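Local coordinates for protein alpha-14 giardin (Giardia lamblia, PDB 3CHL) that probably serves as a calcium-regulated structural element of the annexin family, linking the phospholipid bilayer to the underlying axoneme, at residues Leu32-Arg37 with Ile307-Glu312; Asn42-Met47 with Leu319-Tyr324; Leu85-Ile90 with Gln121-Leu126. All blocks are in the same frame, centred on the assembly; numbering follows the deposited sequence.

Interaction 1: Leu32-Arg37 with Ile307-Glu312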
# COMPACT_ATOMS: atom_id res chain seq x y z
N LEU A 32 12.39 9.75 -15.17
CA LEU A 32 11.36 8.69 -15.14
C LEU A 32 10.38 8.89 -14.00
O LEU A 32 9.15 8.61 -14.13
CB LEU A 32 12.06 7.31 -15.01
CG LEU A 32 12.90 6.88 -16.25
CD1 LEU A 32 13.57 5.54 -16.03
CD2 LEU A 32 11.96 6.73 -17.46
N ILE A 33 10.92 9.34 -12.87
CA ILE A 33 10.12 9.65 -11.66
C ILE A 33 9.41 10.96 -11.79
O ILE A 33 8.25 11.08 -11.41
CB ILE A 33 11.04 9.74 -10.38
CG1 ILE A 33 11.84 8.41 -10.17
CG2 ILE A 33 10.20 10.09 -9.16
CD1 ILE A 33 10.96 7.10 -10.20
N GLU A 34 10.10 11.98 -12.31
CA GLU A 34 9.41 13.25 -12.56
C GLU A 34 8.14 13.04 -13.43
O GLU A 34 7.08 13.62 -13.17
CB GLU A 34 10.37 14.24 -13.20
CG GLU A 34 10.81 15.32 -12.23
CD GLU A 34 9.62 15.94 -11.43
OE1 GLU A 34 9.39 15.54 -10.28
OE2 GLU A 34 8.92 16.84 -11.96
N ILE A 35 8.28 12.21 -14.45
CA ILE A 35 7.15 11.86 -15.35
C ILE A 35 6.05 11.20 -14.53
O ILE A 35 4.86 11.56 -14.65
CB ILE A 35 7.64 10.99 -16.52
CG1 ILE A 35 8.32 11.87 -17.60
CG2 ILE A 35 6.48 10.25 -17.18
CD1 ILE A 35 9.21 11.05 -18.51
N ALA A 36 6.42 10.26 -13.65
CA ALA A 36 5.39 9.56 -12.85
C ALA A 36 4.60 10.56 -12.00
O ALA A 36 3.40 10.33 -11.74
CB ALA A 36 6.04 8.56 -11.91
N ARG A 37 5.29 11.59 -11.51
CA ARG A 37 4.68 12.55 -10.55
C ARG A 37 3.93 13.68 -11.25
O ARG A 37 3.20 14.42 -10.60
CB ARG A 37 5.79 13.21 -9.67
CG ARG A 37 6.50 12.27 -8.68
CD ARG A 37 6.90 13.04 -7.39
NE ARG A 37 7.61 14.20 -7.79
CZ ARG A 37 7.78 15.39 -7.20
NH1 ARG A 37 7.29 15.76 -6.02
NH2 ARG A 37 8.51 16.26 -7.89
N ILE A 307 12.93 6.95 -4.47
CA ILE A 307 12.00 6.75 -3.35
C ILE A 307 11.76 8.09 -2.62
O ILE A 307 10.60 8.44 -2.34
CB ILE A 307 12.52 5.68 -2.33
CG1 ILE A 307 12.62 4.28 -2.97
CG2 ILE A 307 11.69 5.74 -1.03
CD1 ILE A 307 11.32 3.62 -3.33
N LYS A 308 12.82 8.83 -2.31
CA LYS A 308 12.61 10.13 -1.66
C LYS A 308 11.77 11.07 -2.52
O LYS A 308 10.89 11.80 -2.01
CB LYS A 308 13.92 10.83 -1.36
CG LYS A 308 14.73 10.23 -0.20
CD LYS A 308 16.02 11.01 -0.04
CE LYS A 308 17.07 10.54 -1.00
NZ LYS A 308 18.41 10.63 -0.35
N LEU A 309 12.06 11.08 -3.83
CA LEU A 309 11.32 12.00 -4.72
C LEU A 309 9.83 11.63 -4.86
O LEU A 309 8.97 12.51 -4.82
CB LEU A 309 12.01 12.10 -6.10
CG LEU A 309 11.39 13.09 -7.10
CD1 LEU A 309 11.28 14.52 -6.55
CD2 LEU A 309 12.29 13.03 -8.31
N LEU A 310 9.52 10.35 -5.02
CA LEU A 310 8.11 9.93 -5.12
C LEU A 310 7.31 10.34 -3.90
O LEU A 310 6.14 10.72 -3.99
CB LEU A 310 8.01 8.40 -5.33
CG LEU A 310 8.35 7.95 -6.76
CD1 LEU A 310 8.54 6.46 -6.69
CD2 LEU A 310 7.22 8.34 -7.78
N TRP A 311 7.94 10.24 -2.74
CA TRP A 311 7.25 10.58 -1.50
C TRP A 311 7.17 12.10 -1.20
O TRP A 311 6.59 12.51 -0.21
CB TRP A 311 7.90 9.81 -0.34
CG TRP A 311 7.34 8.39 -0.24
CD1 TRP A 311 8.04 7.21 -0.36
CD2 TRP A 311 5.97 8.03 -0.01
NE1 TRP A 311 7.18 6.15 -0.18
CE2 TRP A 311 5.91 6.61 0.05
CE3 TRP A 311 4.79 8.78 0.19
CZ2 TRP A 311 4.72 5.92 0.29
CZ3 TRP A 311 3.62 8.11 0.42
CH2 TRP A 311 3.59 6.67 0.46
N GLU A 312 7.79 12.91 -2.05
CA GLU A 312 7.70 14.34 -1.88
C GLU A 312 6.37 14.84 -2.45
O GLU A 312 6.08 14.63 -3.63
CB GLU A 312 8.93 14.99 -2.53
CG GLU A 312 9.12 16.42 -2.19
CD GLU A 312 9.71 16.67 -0.79
OE1 GLU A 312 9.97 15.73 -0.01
OE2 GLU A 312 9.95 17.85 -0.48

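Interaction 2: Asn42-Met47 with Leu319-Tyr324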
# COMPACT_ATOMS: atom_id res chain seq x y z
N ASN A 42 -3.86 7.53 -15.67
CA ASN A 42 -4.47 7.03 -16.91
C ASN A 42 -3.69 7.47 -18.17
O ASN A 42 -3.54 6.72 -19.09
CB ASN A 42 -5.94 7.44 -17.02
CG ASN A 42 -6.86 6.60 -16.12
OD1 ASN A 42 -6.45 5.61 -15.48
ND2 ASN A 42 -8.14 7.00 -16.07
N GLN A 43 -3.22 8.71 -18.19
CA GLN A 43 -2.40 9.19 -19.27
C GLN A 43 -1.05 8.48 -19.32
O GLN A 43 -0.53 8.26 -20.38
CB GLN A 43 -2.19 10.69 -19.14
CG GLN A 43 -3.46 11.50 -19.31
CD GLN A 43 -3.18 12.99 -19.40
OE1 GLN A 43 -2.05 13.45 -19.36
NE2 GLN A 43 -4.23 13.75 -19.57
N LEU A 44 -0.47 8.15 -18.17
CA LEU A 44 0.80 7.40 -18.17
C LEU A 44 0.56 5.99 -18.70
O LEU A 44 1.38 5.47 -19.42
CB LEU A 44 1.36 7.33 -16.72
CG LEU A 44 1.76 8.71 -16.13
CD1 LEU A 44 1.97 8.61 -14.60
CD2 LEU A 44 3.00 9.28 -16.83
N ARG A 45 -0.58 5.40 -18.33
CA ARG A 45 -0.93 4.08 -18.83
C ARG A 45 -1.05 4.16 -20.37
O ARG A 45 -0.49 3.32 -21.07
CB ARG A 45 -2.23 3.55 -18.17
CG ARG A 45 -2.66 2.11 -18.62
CD ARG A 45 -4.09 1.70 -18.08
NE ARG A 45 -5.12 2.75 -18.12
CZ ARG A 45 -5.42 3.51 -19.19
NH1 ARG A 45 -4.78 3.33 -20.33
NH2 ARG A 45 -6.34 4.44 -19.13
N ASN A 46 -1.79 5.16 -20.87
CA ASN A 46 -1.98 5.33 -22.34
C ASN A 46 -0.64 5.51 -23.04
O ASN A 46 -0.40 4.95 -24.11
CB ASN A 46 -2.90 6.52 -22.65
CG ASN A 46 -4.34 6.30 -22.16
OD1 ASN A 46 -4.74 5.17 -21.92
ND2 ASN A 46 -5.10 7.38 -21.98
N MET A 47 0.26 6.27 -22.42
CA MET A 47 1.62 6.45 -22.95
C MET A 47 2.35 5.11 -23.03
O MET A 47 2.90 4.75 -24.09
CB MET A 47 2.40 7.44 -22.06
CG MET A 47 3.87 7.80 -22.49
SD MET A 47 5.08 6.59 -21.87
CE MET A 47 5.06 7.00 -20.11
N LEU A 319 0.44 18.08 -15.12
CA LEU A 319 0.44 18.30 -16.54
C LEU A 319 -0.64 17.46 -17.20
O LEU A 319 -1.21 16.57 -16.58
CB LEU A 319 1.81 17.99 -17.13
CG LEU A 319 2.98 18.76 -16.49
CD1 LEU A 319 4.35 18.30 -17.02
CD2 LEU A 319 2.77 20.29 -16.64
N SER A 320 -0.93 17.80 -18.46
CA SER A 320 -1.73 16.95 -19.33
C SER A 320 -0.97 16.63 -20.61
O SER A 320 -0.41 17.51 -21.28
CB SER A 320 -3.09 17.58 -19.67
OG SER A 320 -3.80 16.78 -20.61
N MET A 321 -0.94 15.35 -20.93
CA MET A 321 -0.38 14.87 -22.16
C MET A 321 -1.34 15.08 -23.33
O MET A 321 -0.93 14.98 -24.49
CB MET A 321 -0.07 13.37 -22.02
CG MET A 321 1.36 13.04 -22.09
SD MET A 321 1.62 11.25 -22.10
CE MET A 321 1.87 10.99 -20.32
N ASP A 322 -2.59 15.38 -23.03
CA ASP A 322 -3.66 15.45 -24.02
C ASP A 322 -3.85 16.87 -24.49
O ASP A 322 -4.60 17.12 -25.42
CB ASP A 322 -4.99 14.92 -23.44
CG ASP A 322 -4.99 13.41 -23.23
OD1 ASP A 322 -4.12 12.71 -23.80
OD2 ASP A 322 -5.88 12.93 -22.46
N ASP A 323 -3.12 17.78 -23.86
CA ASP A 323 -3.27 19.23 -23.99
C ASP A 323 -2.60 19.77 -25.25
O ASP A 323 -2.85 20.91 -25.66
CB ASP A 323 -2.62 19.91 -22.77
CG ASP A 323 -3.48 21.00 -22.17
OD1 ASP A 323 -3.88 21.93 -22.92
OD2 ASP A 323 -3.75 20.93 -20.95
N TYR A 324 -1.71 18.96 -25.82
CA TYR A 324 -1.01 19.27 -27.07
C TYR A 324 -1.85 20.08 -28.09
O TYR A 324 -1.47 21.18 -28.48
CB TYR A 324 -0.51 17.96 -27.70
CG TYR A 324 0.61 18.16 -28.71
CD1 TYR A 324 1.92 18.37 -28.28
CD2 TYR A 324 0.35 18.16 -30.08
CE1 TYR A 324 2.93 18.57 -29.19
CE2 TYR A 324 1.35 18.37 -30.99
CZ TYR A 324 2.65 18.56 -30.54
OH TYR A 324 3.66 18.75 -31.44
O HOH W 1 -3.89 9.82 -22.87

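Interaction 3: Leu85-Ile90 with Gln121-Leu126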
# COMPACT_ATOMS: atom_id res chain seq x y z
N LEU A 85 -2.46 -1.54 -10.87
CA LEU A 85 -1.32 -1.92 -10.04
C LEU A 85 -1.76 -2.97 -8.99
O LEU A 85 -1.10 -4.00 -8.83
CB LEU A 85 -0.69 -0.70 -9.35
CG LEU A 85 0.44 -1.02 -8.37
CD1 LEU A 85 1.61 -1.83 -9.03
CD2 LEU A 85 0.94 0.23 -7.64
N LEU A 86 -2.87 -2.73 -8.28
CA LEU A 86 -3.25 -3.64 -7.17
C LEU A 86 -3.56 -5.04 -7.70
O LEU A 86 -3.14 -6.05 -7.12
CB LEU A 86 -4.43 -3.10 -6.35
CG LEU A 86 -4.33 -1.73 -5.64
CD1 LEU A 86 -5.26 -1.67 -4.37
CD2 LEU A 86 -2.95 -1.33 -5.27
N CYS A 87 -4.29 -5.10 -8.82
CA CYS A 87 -4.59 -6.40 -9.45
C CYS A 87 -3.32 -7.14 -9.82
O CYS A 87 -3.17 -8.34 -9.50
CB CYS A 87 -5.52 -6.21 -10.66
SG CYS A 87 -7.16 -5.75 -10.16
N GLU A 88 -2.37 -6.45 -10.46
CA GLU A 88 -1.10 -7.09 -10.85
C GLU A 88 -0.31 -7.56 -9.66
O GLU A 88 0.34 -8.63 -9.71
CB GLU A 88 -0.25 -6.14 -11.67
CG GLU A 88 -0.94 -5.82 -12.97
CD GLU A 88 -0.16 -4.82 -13.76
OE1 GLU A 88 0.98 -4.53 -13.35
OE2 GLU A 88 -0.68 -4.34 -14.79
N LEU A 89 -0.32 -6.77 -8.58
CA LEU A 89 0.38 -7.21 -7.35
C LEU A 89 -0.25 -8.44 -6.69
O LEU A 89 0.46 -9.33 -6.20
CB LEU A 89 0.49 -6.06 -6.35
CG LEU A 89 1.41 -4.90 -6.68
CD1 LEU A 89 1.10 -3.75 -5.67
CD2 LEU A 89 2.91 -5.28 -6.64
N ILE A 90 -1.57 -8.51 -6.67
CA ILE A 90 -2.27 -9.67 -6.13
C ILE A 90 -1.96 -10.92 -6.98
O ILE A 90 -1.62 -11.99 -6.45
CB ILE A 90 -3.79 -9.39 -6.02
CG1 ILE A 90 -4.05 -8.30 -4.97
CG2 ILE A 90 -4.53 -10.65 -5.57
CD1 ILE A 90 -5.49 -7.65 -5.02
N GLN A 121 -14.00 -6.03 -9.88
CA GLN A 121 -14.32 -6.12 -11.33
C GLN A 121 -13.11 -6.25 -12.27
O GLN A 121 -13.10 -7.11 -13.16
CB GLN A 121 -15.14 -4.91 -11.80
CG GLN A 121 -16.59 -4.87 -11.31
CD GLN A 121 -17.27 -3.51 -11.55
OE1 GLN A 121 -18.44 -3.32 -11.18
NE2 GLN A 121 -16.54 -2.56 -12.17
N LEU A 122 -12.13 -5.37 -12.11
CA LEU A 122 -10.92 -5.43 -12.93
C LEU A 122 -10.19 -6.77 -12.72
O LEU A 122 -9.69 -7.34 -13.69
CB LEU A 122 -9.97 -4.28 -12.57
CG LEU A 122 -9.11 -3.56 -13.63
CD1 LEU A 122 -7.87 -3.05 -13.02
CD2 LEU A 122 -8.77 -4.33 -14.87
N TYR A 123 -10.11 -7.25 -11.46
CA TYR A 123 -9.44 -8.54 -11.19
C TYR A 123 -10.10 -9.70 -11.97
O TYR A 123 -9.44 -10.49 -12.65
CB TYR A 123 -9.35 -8.89 -9.69
CG TYR A 123 -8.27 -9.92 -9.49
CD1 TYR A 123 -6.94 -9.54 -9.24
CD2 TYR A 123 -8.54 -11.27 -9.69
CE1 TYR A 123 -5.95 -10.46 -9.14
CE2 TYR A 123 -7.53 -12.22 -9.59
CZ TYR A 123 -6.24 -11.81 -9.31
OH TYR A 123 -5.26 -12.75 -9.22
N TYR A 124 -11.43 -9.77 -11.88
CA TYR A 124 -12.16 -10.75 -12.68
C TYR A 124 -11.95 -10.54 -14.19
O TYR A 124 -11.68 -11.48 -14.93
CB TYR A 124 -13.64 -10.78 -12.30
CG TYR A 124 -14.41 -11.81 -13.10
CD1 TYR A 124 -14.40 -13.16 -12.71
CD2 TYR A 124 -15.13 -11.45 -14.24
CE1 TYR A 124 -15.10 -14.12 -13.45
CE2 TYR A 124 -15.82 -12.41 -14.99
CZ TYR A 124 -15.81 -13.74 -14.58
OH TYR A 124 -16.50 -14.70 -15.31
N GLN A 125 -12.05 -9.30 -14.64
CA GLN A 125 -11.82 -8.93 -16.03
C GLN A 125 -10.45 -9.33 -16.58
O GLN A 125 -10.34 -9.77 -17.74
CB GLN A 125 -12.01 -7.43 -16.18
CG GLN A 125 -11.77 -6.89 -17.59
CD GLN A 125 -12.28 -5.48 -17.73
OE1 GLN A 125 -11.55 -4.51 -17.46
NE2 GLN A 125 -13.54 -5.35 -18.14
N LEU A 126 -9.40 -9.15 -15.76
CA LEU A 126 -8.03 -9.46 -16.17
C LEU A 126 -7.72 -10.95 -16.11
O LEU A 126 -7.06 -11.47 -16.98
CB LEU A 126 -7.00 -8.72 -15.29
CG LEU A 126 -6.73 -7.22 -15.53
CD1 LEU A 126 -5.92 -6.61 -14.35
CD2 LEU A 126 -6.00 -6.99 -16.86

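Interaction 1: Leu32-Arg37 with Ile307-Glu312
Arg37 reaches the C-terminal end of helix 301-310 on a chain that starts with CG opposite its own carbonyl carbon (chi1 -68°) and then bends at chi2 and chi3. Leu309 holds CG trans to the backbone N (chi1 -177°), and this lays its CD1 over one face of the Arg37 guanidinium. Leu309 CD1 is 3.5 Å from Arg37 NH2, offset toward the rim of the flat group. The two side chains cross at about a right angle.

The edge of the guanidinium carries the polar contacts. Arg37 NH1 donates to the backbone O of Glu312 at 2.9 Å, with a bent N-H...O angle of 145°. The oxygen lies near the guanidinium plane, but the donor stands above the carbonyl plane. Arg37 NH2 gives Glu34 OE1 a nearly straight hydrogen bond of 2.6 Å, part of a salt bridge, on the syn side of the carboxylate. Arg37 NE adds a weak bond to the same oxygen. The Glu312 carboxylate pairs with Lys280 instead.

Beside this network lies an apolar patch. Ile33 CG2 touches both Leu309 CD2 and Leu310 CG, each at 3.7 Å. Leu310 CD2 also meets Ala36 CB at 4.3 Å. Phe71 and Leu78 of helix 69-78 add to the packing around Ile33.

The chemistry implies a guanidinium fixed in rotation. Glu34 and the Glu312 carbonyl grip its edge, and Leu309 covers one face. Its positive charge lies beside the C-terminal end of helix 301-310, where the helix dipole would probably favour it.

Interaction 2: Asn42-Met47 with Leu319-Tyr324
Gln43 joins helix 41-55 to the C-terminal loop with both ends of its amide. Beyond CG the chain runs extended (chi2 -170°), which carries the amide across to the loop. Met321 N donates to Gln43 OE1 at 2.7 Å, almost in line at 174°, though tilted from the carbonyl plane. Gln43 NE2 donates to Ser320 OG at 3.2 Å, close to the plane of the amide. Ser320 OG also accepts from Asp322 N at 3.0 Å. This makes an ST turn and would hold the serine oxygen where Gln43 meets it.

The tightly packed part is the methionine. Met321 runs alongside Gln43, the two chains pointing opposite ways. Met321 SD rests on Met47 CB at 3.9 Å. Met321 CE lies 3.6 Å from Gln43 O and 4.0 Å from Leu44 CD2.

The solvent side is looser. There the exposed residues Asn46 and Asp322 do not touch directly. One water joins them: it accepts from Asn46 ND2 at 2.9 Å and donates to Asp322 OD1 at 3.0 Å.

The contact sets the C-terminal loop among helices near the N terminus. Helix 12-24 closes the apolar side, with Val15 touching both Met47 and Met321. Helix 31-38 flanks it as well: Leu44 packs on Ile35, and the backbone of Leu319 bonds to that of Ser38. The loop through Leu319-Asp322 is thus laid against the N-terminal helices.

Interaction 3: Leu85-Ile90 with Gln121-Leu126
Cys87 and Tyr123 form the middle of a helix-helix contact in the annexin family region of the chain, where helix 82-92 crosses helix 113-127. The axes of the two short segments approach to 9.6 Å, with 57° between their N-to-C directions. The nearest CA atoms are those of Cys87 and Tyr123, 5.6 Å apart.

Cys87 points its side chain at the other helix. Its SG lies 3.6 Å from Tyr123 N and 4.0 Å from Leu122 CB, close against the backbone of helix 113-127. The sulfur also meets the tyrosine ring at its edge. Cys87 SG is 5.2 Å from the centroid of the Tyr123 ring and 77° off the ring normal. This is a cysteine sulfur-aromatic contact made beside the ring and not over its face.

Tyr123 has CG trans to the backbone N (chi1 -160°), which swings the ring across to helix 82-92. Its CE1 then meets Cys87 O at 3.5 Å, with the oxygen near the ring plane. Ile90 CG2 touches the same Tyr123 CE1 at 3.8 Å, and the two side chains run obliquely to each other. Cys87 CB also meets Leu126 CD1 at 3.7 Å.

Other helices close the core around the pair. Leu131 of helix 131-139 touches both Ile90 and Tyr123, while Leu104 and Val107 of helix 101-108 pack on Ile90.

No hydrogen bond links the two segments. The contact is therefore held by apolar packing, with a sulfur and a carbonyl oxygen set at the aromatic edge. The ring carbons there carry slightly positive hydrogens, so both neighbours probably add a weak electrostatic attraction.

In the fold
Near the N terminus, helix 31-38 and helix 41-55 follow each other, and each meets the C-terminal part of the chain. Interaction 1 ties helix 31-38 to the end of helix 301-310, closing a loop that takes in most of the chain. Interaction 2 does the same for helix 41-55 and the loop after helix 301-310. Their segments alternate, so the two closures cross. They also touch, through Ile35 and Ala36 against Leu44. Interaction 3 joins helix 82-92 to helix 113-127 in a much shorter loop, nested inside both others. Its centre lies about 24 Å from that of interaction 1 and about 22 Å from that of interaction 2.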